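Local coordinates for protein arginase (Thermus thermophilus, PDB 2EF5) that probably catalyses the manganese-dependent hydrolysis of L-arginine to L-ornithine and urea, with two manganese ions in each subunit, at residues Glu1-Gly7 / Tyr40-Gly46; Arg111-Val115 / Leu207-His213; Ala121-Thr125 / Glu174-Leu178. One frame throughout, in Å; residues are numbered along the deposited sequence.

Interaction 1: Glu1-Gly7 / Tyr40-Gly46; sequences ERVAVVG and YTVEDLG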
loop_
_atom_site.group_PDB
_atom_site.type_symbol
_atom_site.label_atom_id
_atom_site.label_comp_id
_atom_site.label_asym_id
_atom_site.label_seq_id
_atom_site.Cartn_x
_atom_site.Cartn_y
_atom_site.Cartn_z
ATOM N N GLU A 1 35.871 -34.963 1.574
ATOM C CA GLU A 1 37.339 -35.216 1.511
ATOM C C GLU A 1 37.908 -35.071 0.103
ATOM O O GLU A 1 39.049 -34.652 -0.065
ATOM C CB GLU A 1 37.658 -36.621 2.038
ATOM C CG GLU A 1 36.709 -37.710 1.553
ATOM C CD GLU A 1 37.318 -39.102 1.631
ATOM O OE1 GLU A 1 37.892 -39.440 2.689
ATOM O OE2 GLU A 1 37.214 -39.858 0.635
ATOM N N ARG A 2 37.109 -35.411 -0.904
ATOM C CA ARG A 2 37.553 -35.344 -2.292
ATOM C C ARG A 2 36.927 -34.221 -3.108
ATOM O O ARG A 2 35.722 -33.977 -3.041
ATOM C CB ARG A 2 37.279 -36.677 -2.992
ATOM C CG ARG A 2 38.097 -37.854 -2.474
ATOM C CD ARG A 2 37.546 -39.166 -3.026
ATOM N NE ARG A 2 36.193 -39.418 -2.529
ATOM C CZ ARG A 2 35.365 -40.343 -3.012
ATOM N NH1 ARG A 2 35.743 -41.122 -4.018
ATOM N NH2 ARG A 2 34.153 -40.482 -2.491
ATOM N N VAL A 3 37.763 -33.553 -3.895
ATOM C CA VAL A 3 37.324 -32.461 -4.752
ATOM C C VAL A 3 37.869 -32.640 -6.164
ATOM O O VAL A 3 39.040 -32.973 -6.355
ATOM C CB VAL A 3 37.808 -31.089 -4.215
ATOM C CG1 VAL A 3 37.539 -29.997 -5.243
ATOM C CG2 VAL A 3 37.105 -30.764 -2.916
ATOM N N ALA A 4 37.009 -32.425 -7.150
ATOM C CA ALA A 4 37.408 -32.525 -8.545
ATOM C C ALA A 4 37.171 -31.164 -9.193
ATOM O O ALA A 4 36.085 -30.598 -9.085
ATOM C CB ALA A 4 36.594 -33.598 -9.263
ATOM N N VAL A 5 38.201 -30.643 -9.848
ATOM C CA VAL A 5 38.122 -29.351 -10.523
ATOM C C VAL A 5 38.164 -29.532 -12.034
ATOM O O VAL A 5 39.062 -30.186 -12.564
ATOM C CB VAL A 5 39.306 -28.445 -10.130
ATOM C CG1 VAL A 5 39.260 -27.152 -10.923
ATOM C CG2 VAL A 5 39.272 -28.157 -8.636
ATOM N N VAL A 6 37.191 -28.956 -12.727
ATOM C CA VAL A 6 37.161 -29.042 -14.181
ATOM C C VAL A 6 36.879 -27.663 -14.763
ATOM O O VAL A 6 36.046 -26.917 -14.244
ATOM C CB VAL A 6 36.090 -30.033 -14.671
ATOM C CG1 VAL A 6 34.718 -29.595 -14.209
ATOM C CG2 VAL A 6 36.130 -30.122 -16.182
ATOM N N GLY A 7 37.583 -27.320 -15.834
ATOM C CA GLY A 7 37.386 -26.020 -16.449
ATOM C C GLY A 7 36.617 -26.068 -17.753
ATOM O O GLY A 7 36.623 -27.073 -18.468
ATOM N N TYR A 40 41.666 -31.050 1.755
ATOM C CA TYR A 40 41.022 -31.831 0.706
ATOM C C TYR A 40 42.039 -32.486 -0.217
ATOM O O TYR A 40 43.129 -31.960 -0.431
ATOM C CB TYR A 40 40.115 -30.930 -0.150
ATOM C CG TYR A 40 38.848 -30.452 0.521
ATOM C CD1 TYR A 40 37.729 -31.280 0.613
ATOM C CD2 TYR A 40 38.763 -29.170 1.058
ATOM C CE1 TYR A 40 36.553 -30.834 1.225
ATOM C CE2 TYR A 40 37.595 -28.719 1.671
ATOM C CZ TYR A 40 36.498 -29.553 1.752
ATOM O OH TYR A 40 35.350 -29.106 2.364
ATOM N N THR A 41 41.687 -33.648 -0.754
ATOM C CA THR A 41 42.556 -34.314 -1.714
ATOM C C THR A 41 41.925 -33.822 -3.011
ATOM O O THR A 41 40.736 -34.031 -3.242
ATOM C CB THR A 41 42.473 -35.852 -1.603
ATOM O OG1 THR A 41 41.139 -36.289 -1.884
ATOM C CG2 THR A 41 42.851 -36.293 -0.204
ATOM N N VAL A 42 42.716 -33.155 -3.839
ATOM C CA VAL A 42 42.210 -32.558 -5.069
ATOM C C VAL A 42 42.747 -33.108 -6.381
ATOM O O VAL A 42 43.937 -33.395 -6.517
ATOM C CB VAL A 42 42.471 -31.032 -5.053
ATOM C CG1 VAL A 42 41.737 -30.352 -6.208
ATOM C CG2 VAL A 42 42.046 -30.459 -3.713
ATOM N N GLU A 43 41.849 -33.222 -7.353
ATOM C CA GLU A 43 42.188 -33.706 -8.684
ATOM C C GLU A 43 41.712 -32.727 -9.765
ATOM O O GLU A 43 40.540 -32.355 -9.813
ATOM C CB GLU A 43 41.553 -35.083 -8.924
ATOM C CG GLU A 43 41.406 -35.434 -10.394
ATOM C CD GLU A 43 40.971 -36.867 -10.630
ATOM O OE1 GLU A 43 39.996 -37.315 -9.990
ATOM O OE2 GLU A 43 41.607 -37.537 -11.471
ATOM N N ASP A 44 42.629 -32.304 -10.625
ATOM C CA ASP A 44 42.288 -31.393 -11.705
ATOM C C ASP A 44 41.983 -32.255 -12.921
ATOM O O ASP A 44 42.856 -32.963 -13.412
ATOM C CB ASP A 44 43.465 -30.467 -12.019
ATOM C CG ASP A 44 43.067 -29.301 -12.906
ATOM O OD1 ASP A 44 42.192 -29.488 -13.779
ATOM O OD2 ASP A 44 43.639 -28.203 -12.738
ATOM N N LEU A 45 40.748 -32.194 -13.398
ATOM C CA LEU A 45 40.329 -32.983 -14.552
ATOM C C LEU A 45 40.651 -32.294 -15.871
ATOM O O LEU A 45 40.314 -32.798 -16.935
ATOM C CB LEU A 45 38.825 -33.257 -14.478
ATOM C CG LEU A 45 38.303 -33.924 -13.203
ATOM C CD1 LEU A 45 36.790 -34.079 -13.288
ATOM C CD2 LEU A 45 38.982 -35.270 -13.011
ATOM N N GLY A 46 41.304 -31.140 -15.803
ATOM C CA GLY A 46 41.638 -30.418 -17.017
ATOM C C GLY A 46 40.449 -29.630 -17.531
ATOM O O GLY A 46 39.575 -29.251 -16.754
#

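Interaction 2: Arg111-Val115 / Leu207-His213; sequences RVGVV and LQGLPLH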
loop_
_atom_site.group_PDB
_atom_site.type_symbol
_atom_site.label_atom_id
_atom_site.label_comp_id
_atom_site.label_asym_id
_atom_site.label_seq_id
_atom_site.Cartn_x
_atom_site.Cartn_y
_atom_site.Cartn_z
ATOM N N ARG A 111 16.809 -34.521 -6.843
ATOM C CA ARG A 111 16.323 -33.175 -6.592
ATOM C C ARG A 111 17.375 -32.367 -5.836
ATOM O O ARG A 111 17.797 -32.750 -4.748
ATOM C CB ARG A 111 15.034 -33.238 -5.769
ATOM C CG ARG A 111 14.393 -31.890 -5.502
ATOM C CD ARG A 111 13.237 -32.006 -4.523
ATOM N NE ARG A 111 12.610 -30.713 -4.272
ATOM C CZ ARG A 111 11.682 -30.496 -3.346
ATOM N NH1 ARG A 111 11.264 -31.488 -2.570
ATOM N NH2 ARG A 111 11.168 -29.282 -3.200
ATOM N N VAL A 112 17.800 -31.247 -6.411
ATOM C CA VAL A 112 18.801 -30.405 -5.765
ATOM C C VAL A 112 18.356 -28.951 -5.732
ATOM O O VAL A 112 17.631 -28.497 -6.617
ATOM C CB VAL A 112 20.161 -30.463 -6.505
ATOM C CG1 VAL A 112 20.668 -31.902 -6.562
ATOM C CG2 VAL A 112 20.012 -29.885 -7.909
ATOM N N GLY A 113 18.783 -28.229 -4.704
ATOM C CA GLY A 113 18.441 -26.823 -4.611
ATOM C C GLY A 113 19.535 -26.054 -5.332
ATOM O O GLY A 113 20.688 -26.484 -5.343
ATOM N N VAL A 114 19.186 -24.930 -5.949
ATOM C CA VAL A 114 20.173 -24.132 -6.667
ATOM C C VAL A 114 20.255 -22.718 -6.111
ATOM O O VAL A 114 19.265 -21.993 -6.092
ATOM C CB VAL A 114 19.834 -24.044 -8.174
ATOM C CG1 VAL A 114 20.834 -23.114 -8.895
ATOM C CG2 VAL A 114 19.858 -25.435 -8.793
ATOM N N VAL A 115 21.438 -22.334 -5.653
ATOM C CA VAL A 115 21.654 -20.994 -5.122
ATOM C C VAL A 115 22.452 -20.260 -6.201
ATOM O O VAL A 115 23.638 -20.526 -6.394
ATOM C CB VAL A 115 22.459 -21.043 -3.795
ATOM C CG1 VAL A 115 22.608 -19.633 -3.223
ATOM C CG2 VAL A 115 21.749 -21.949 -2.780
ATOM N N LEU A 207 15.129 -23.996 0.925
ATOM C CA LEU A 207 15.638 -25.191 0.257
ATOM C C LEU A 207 15.979 -26.283 1.264
ATOM O O LEU A 207 16.836 -27.134 1.008
ATOM C CB LEU A 207 16.896 -24.839 -0.549
ATOM C CG LEU A 207 16.796 -23.687 -1.552
ATOM C CD1 LEU A 207 18.157 -23.438 -2.200
ATOM C CD2 LEU A 207 15.764 -24.030 -2.615
ATOM N N GLN A 208 15.298 -26.266 2.404
ATOM C CA GLN A 208 15.557 -27.234 3.459
ATOM C C GLN A 208 15.509 -28.695 3.009
ATOM O O GLN A 208 14.706 -29.073 2.154
ATOM C CB GLN A 208 14.584 -27.013 4.623
ATOM C CG GLN A 208 13.127 -27.327 4.316
ATOM C CD GLN A 208 12.213 -27.017 5.492
ATOM O OE1 GLN A 208 12.472 -27.433 6.624
ATOM N NE2 GLN A 208 11.138 -26.284 5.228
ATOM N N GLY A 209 16.396 -29.498 3.587
ATOM C CA GLY A 209 16.459 -30.915 3.272
ATOM C C GLY A 209 17.051 -31.303 1.930
ATOM O O GLY A 209 17.153 -32.492 1.626
ATOM N N LEU A 210 17.460 -30.324 1.131
ATOM C CA LEU A 210 18.013 -30.612 -0.189
ATOM C C LEU A 210 19.506 -30.385 -0.319
ATOM O O LEU A 210 20.076 -29.522 0.353
ATOM C CB LEU A 210 17.337 -29.735 -1.246
ATOM C CG LEU A 210 15.825 -29.766 -1.443
ATOM C CD1 LEU A 210 15.446 -28.732 -2.494
ATOM C CD2 LEU A 210 15.382 -31.158 -1.877
ATOM N N PRO A 211 20.167 -31.184 -1.169
ATOM C CA PRO A 211 21.606 -30.985 -1.354
ATOM C C PRO A 211 21.650 -29.677 -2.142
ATOM O O PRO A 211 20.732 -29.385 -2.914
ATOM C CB PRO A 211 22.021 -32.191 -2.191
ATOM C CG PRO A 211 20.763 -32.544 -2.945
ATOM C CD PRO A 211 19.701 -32.383 -1.888
ATOM N N LEU A 212 22.696 -28.886 -1.963
ATOM C CA LEU A 212 22.747 -27.602 -2.641
ATOM C C LEU A 212 23.866 -27.406 -3.644
ATOM O O LEU A 212 25.013 -27.785 -3.396
ATOM C CB LEU A 212 22.832 -26.498 -1.594
ATOM C CG LEU A 212 21.729 -26.489 -0.535
ATOM C CD1 LEU A 212 22.067 -25.445 0.523
ATOM C CD2 LEU A 212 20.381 -26.190 -1.185
ATOM N N HIS A 213 23.511 -26.818 -4.786
ATOM C CA HIS A 213 24.481 -26.494 -5.826
ATOM C C HIS A 213 24.600 -24.975 -5.813
ATOM O O HIS A 213 23.604 -24.261 -5.931
ATOM C CB HIS A 213 24.004 -26.941 -7.211
ATOM C CG HIS A 213 24.914 -26.515 -8.319
ATOM N ND1 HIS A 213 24.879 -25.251 -8.866
ATOM C CD2 HIS A 213 25.934 -27.160 -8.934
ATOM C CE1 HIS A 213 25.838 -25.135 -9.765
ATOM N NE2 HIS A 213 26.495 -26.280 -9.824
#

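Interaction 3: Ala121-Thr125 / Glu174-Leu178; sequences ADFNT and EKRLL. With MN (manganese (II) ion), chain H.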
loop_
_atom_site.group_PDB
_atom_site.type_symbol
_atom_site.label_atom_id
_atom_site.label_comp_id
_atom_site.label_asym_id
_atom_site.label_seq_id
_atom_site.Cartn_x
_atom_site.Cartn_y
_atom_site.Cartn_z
ATOM N N ALA A 121 19.896 -12.532 -13.391
ATOM C CA ALA A 121 19.072 -13.710 -13.136
ATOM C C ALA A 121 19.274 -14.817 -14.164
ATOM O O ALA A 121 18.929 -15.969 -13.903
ATOM C CB ALA A 121 17.605 -13.311 -13.094
ATOM N N ASP A 122 19.833 -14.468 -15.319
ATOM C CA ASP A 122 20.066 -15.435 -16.392
ATOM C C ASP A 122 18.810 -16.269 -16.609
ATOM O O ASP A 122 18.889 -17.481 -16.832
ATOM C CB ASP A 122 21.229 -16.369 -16.043
ATOM C CG ASP A 122 22.545 -15.634 -15.890
ATOM O OD1 ASP A 122 22.805 -14.704 -16.682
ATOM O OD2 ASP A 122 23.323 -15.996 -14.988
ATOM N N PHE A 123 17.658 -15.608 -16.548
ATOM C CA PHE A 123 16.377 -16.278 -16.701
ATOM C C PHE A 123 15.647 -15.912 -17.999
ATOM O O PHE A 123 14.414 -15.951 -18.058
ATOM C CB PHE A 123 15.489 -15.952 -15.503
ATOM C CG PHE A 123 14.611 -17.095 -15.067
ATOM C CD1 PHE A 123 15.150 -18.184 -14.399
ATOM C CD2 PHE A 123 13.247 -17.078 -15.324
ATOM C CE1 PHE A 123 14.343 -19.245 -13.990
ATOM C CE2 PHE A 123 12.429 -18.127 -14.926
ATOM C CZ PHE A 123 12.974 -19.216 -14.256
ATOM N N ASN A 124 16.403 -15.555 -19.031
ATOM C CA ASN A 124 15.810 -15.199 -20.322
ATOM C C ASN A 124 15.514 -16.436 -21.168
ATOM O O ASN A 124 16.059 -17.518 -20.936
ATOM C CB ASN A 124 16.757 -14.284 -21.112
ATOM C CG ASN A 124 16.596 -12.820 -20.759
ATOM O OD1 ASN A 124 17.578 -12.113 -20.531
ATOM N ND2 ASN A 124 15.354 -12.351 -20.731
ATOM N N THR A 125 14.634 -16.262 -22.145
ATOM C CA THR A 125 14.287 -17.320 -23.084
ATOM C C THR A 125 14.556 -16.697 -24.443
ATOM O O THR A 125 14.808 -15.495 -24.532
ATOM C CB THR A 125 12.799 -17.713 -22.997
ATOM O OG1 THR A 125 11.980 -16.548 -23.165
ATOM C CG2 THR A 125 12.502 -18.361 -21.662
ATOM N N GLU A 174 12.390 -11.106 -18.239
ATOM C CA GLU A 174 12.893 -11.934 -17.146
ATOM C C GLU A 174 12.020 -11.800 -15.914
ATOM O O GLU A 174 11.699 -12.789 -15.252
ATOM C CB GLU A 174 14.313 -11.532 -16.763
ATOM C CG GLU A 174 15.399 -12.177 -17.574
ATOM C CD GLU A 174 16.771 -11.873 -17.005
ATOM O OE1 GLU A 174 17.117 -10.677 -16.904
ATOM O OE2 GLU A 174 17.495 -12.829 -16.659
ATOM N N LYS A 175 11.660 -10.562 -15.594
ATOM C CA LYS A 175 10.819 -10.302 -14.436
ATOM C C LYS A 175 9.535 -11.120 -14.533
ATOM O O LYS A 175 9.137 -11.780 -13.569
ATOM C CB LYS A 175 10.504 -8.808 -14.343
ATOM C CG LYS A 175 11.753 -7.939 -14.277
ATOM C CD LYS A 175 11.421 -6.480 -14.022
ATOM C CE LYS A 175 12.670 -5.618 -14.069
ATOM N NZ LYS A 175 12.377 -4.187 -13.790
ATOM N N ARG A 176 8.898 -11.086 -15.703
ATOM C CA ARG A 176 7.667 -11.841 -15.921
ATOM C C ARG A 176 7.868 -13.338 -15.687
ATOM O O ARG A 176 7.121 -13.962 -14.931
ATOM C CB ARG A 176 7.138 -11.631 -17.348
ATOM C CG ARG A 176 6.335 -10.356 -17.555
ATOM C CD ARG A 176 5.578 -10.355 -18.895
ATOM N NE ARG A 176 6.465 -10.370 -20.057
ATOM C CZ ARG A 176 6.833 -11.465 -20.720
ATOM N NH1 ARG A 176 6.389 -12.658 -20.346
ATOM N NH2 ARG A 176 7.652 -11.363 -21.758
ATOM N N LEU A 177 8.877 -13.910 -16.339
ATOM C CA LEU A 177 9.154 -15.335 -16.209
ATOM C C LEU A 177 9.461 -15.737 -14.767
ATOM O O LEU A 177 8.974 -16.759 -14.276
ATOM C CB LEU A 177 10.314 -15.732 -17.129
ATOM C CG LEU A 177 10.041 -15.604 -18.627
ATOM C CD1 LEU A 177 11.279 -16.004 -19.402
ATOM C CD2 LEU A 177 8.858 -16.483 -19.015
ATOM N N LEU A 178 10.276 -14.934 -14.089
ATOM C CA LEU A 178 10.621 -15.223 -12.702
ATOM C C LEU A 178 9.360 -15.240 -11.830
ATOM O O LEU A 178 9.160 -16.157 -11.029
ATOM C CB LEU A 178 11.616 -14.183 -12.175
ATOM C CG LEU A 178 13.046 -14.306 -12.712
ATOM C CD1 LEU A 178 13.827 -13.038 -12.418
ATOM C CD2 LEU A 178 13.725 -15.520 -12.083
HETATM MN MN MN H . 25.392 -15.224 -14.685
HETATM O O HOH W 1 19.280 -10.549 -15.431
#

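Interaction 1: Glu1-Gly7 / Tyr40-Gly46
Val3 and Tyr40 meet because both hold a branch beside the backbone N: Val3 CG2 lies anti to its carbonyl carbon, and Tyr40 CG does likewise (chi1 -71°). This brings the ring beside the start of strand 2-7, and Val3 CG2 comes to 3.6 Å from Tyr40 CD1, neither squarely over the face nor at the edge. The edge itself passes Glu1 O. Farther along the same face Val5 CG2 touches Val42 CG1 at 4.1 Å, while on the other face Ala4 CB meets Leu45 CD1.

Strands 2-7 and 41-46 run parallel, joined by a ladder of backbone bonds from Glu1 O, Thr41 O, Val3 O, Glu43 O and Val5 O. Helices 22-28 and 31-37 link them in a beta-alpha-beta crossover. Glu1 O is gripped twice: Thr41 N comes almost straight on at 2.9 Å, and Thr41 OG1 bonds from 43° above the carbonyl plane. At the far end Gly7 N reaches Gly46 O (2.9 Å), and Asp44 OD1 accepts from Gly46 N (2.8 Å) in an Asx turn, with Arg27 paired to Asp44 OD2. Tyr40 OH bonds to Leu285 O; replacement by alanine is likely to leave that carbonyl without its donor and Val3 CG2 without its aromatic cover. The chemistry implies a sheet edge bound chiefly through its backbone, with apolar contacts on both faces and polar groups securing the two ends.

Interaction 2: Arg111-Val115 / Leu207-His213
Over one face of the Arg111 guanidinium sits a methyl of Leu210, CD2, which also presses on the arm leading to it, at 3.5 Å from Arg111 CD and 3.7 Å from Arg111 NE. The whole arginine chain is stretched out, CG anti to the backbone N (chi1 -177°), a shape that carries both its aliphatic part and its guanidinium past the leucine; the charged end has Asp161 as its salt-bridge partner. Nearby the puckered Pro211 ring sets its CG 3.7 Å from Val112 CG1, the two side chains crossing at about a right angle.

Beyond the proline the segments become neighbouring parallel strands. Gly113 N bonds to Pro211 O at 2.9 Å, His213 N to Gly113 O and Val115 N to His213 O, all nearly linear. Gly113 presents bare backbone to a group of leucine methyls: Leu212 CD2 is 4.0 Å from Gly113 CA, Leu210 CD1 is 4.0 Å from Gly113 N, and Leu207 CD1 lies close by, itself 3.9 Å from Val115 CG2. These methyls fill the place where a CB would stand. Leu207 begins a type II turn to Leu210, which leads from the end of helix 196-206 into the strand, and Arg254 bonds to Leu210 O. Helix 99-107 covers the face carrying Val114 and His213, while Leu212 packs on helix 196-206.

The chemistry implies a division of labour: backbone amides fix the pairing in the buried interior, leucine methyls fill the space left by glycine, and the charged end of Arg111 lies at the exposed end of the contact, paired with Asp161. Strands 113-117 and 212-217 are thereby held side by side, and they lead to Asp118 and Asp217, both manganese ligands.

Interaction 3: Ala121-Thr125 / Glu174-Leu178
Phe123 and Glu174 join an irregular loop to a helix: Ala121-Thr125 has no regular structure and turns through left-handed backbone angles at Asp122 (phi 47°), whereas Glu174-Leu178 is helical, Leu178 N bonding to Glu174 O. The closest CA pair, Asn124 and Glu174, is 5.4 Å apart. Glu174 reaches the loop backbone, its OE2 accepting from Phe123 N at 2.8 Å through the anti lone pair. Its OE1 accepts a hydrogen bond (2.6 Å) from a water that in turn accepts from Ala121 N; Asp171 N also bonds to OE1. The Asn124 amide stacks on this carboxylate, the planes 25° apart.

The Phe123 ring has Leu178 CD2 over one face, 3.7 Å from the ring centroid, and Leu177 CB at its edge. Thr125 CG2 meets Leu177 CD1 tip to tip and tightly (3.5 Å). Phe123 O is buried here without a polar partner.

Asp122 turns the other way: its OD2 binds manganese at 2.2 Å and also accepts from Trp116 NE1. His96, Asp118 and Asp217 complete the protein ligands. Glu174, through Phe123 N next to the ligand Asp122, probably helps as a second-shell residue to position this loop of the binuclear manganese site characteristic of arginases.

Interactions 1 and 2 are two readings of one parallel sheet, their centres about 22 Å apart. Interaction 1 pairs an outermost strand of the chain, 41-47, with its neighbour, and is only partly buried; interaction 2 pairs two inner strands in the buried interior. Backbone hydrogen bonds dominate both, but the edge pair ends in polar side-chain bonds, whereas the inner pair adds leucines packed against a glycine. Interaction 3, nested in the loop that interaction 2 closes and also buried, joins no strands: a carboxylate, a water and an aromatic ring replace the ladder, and it alone of the three holds a manganese ligand.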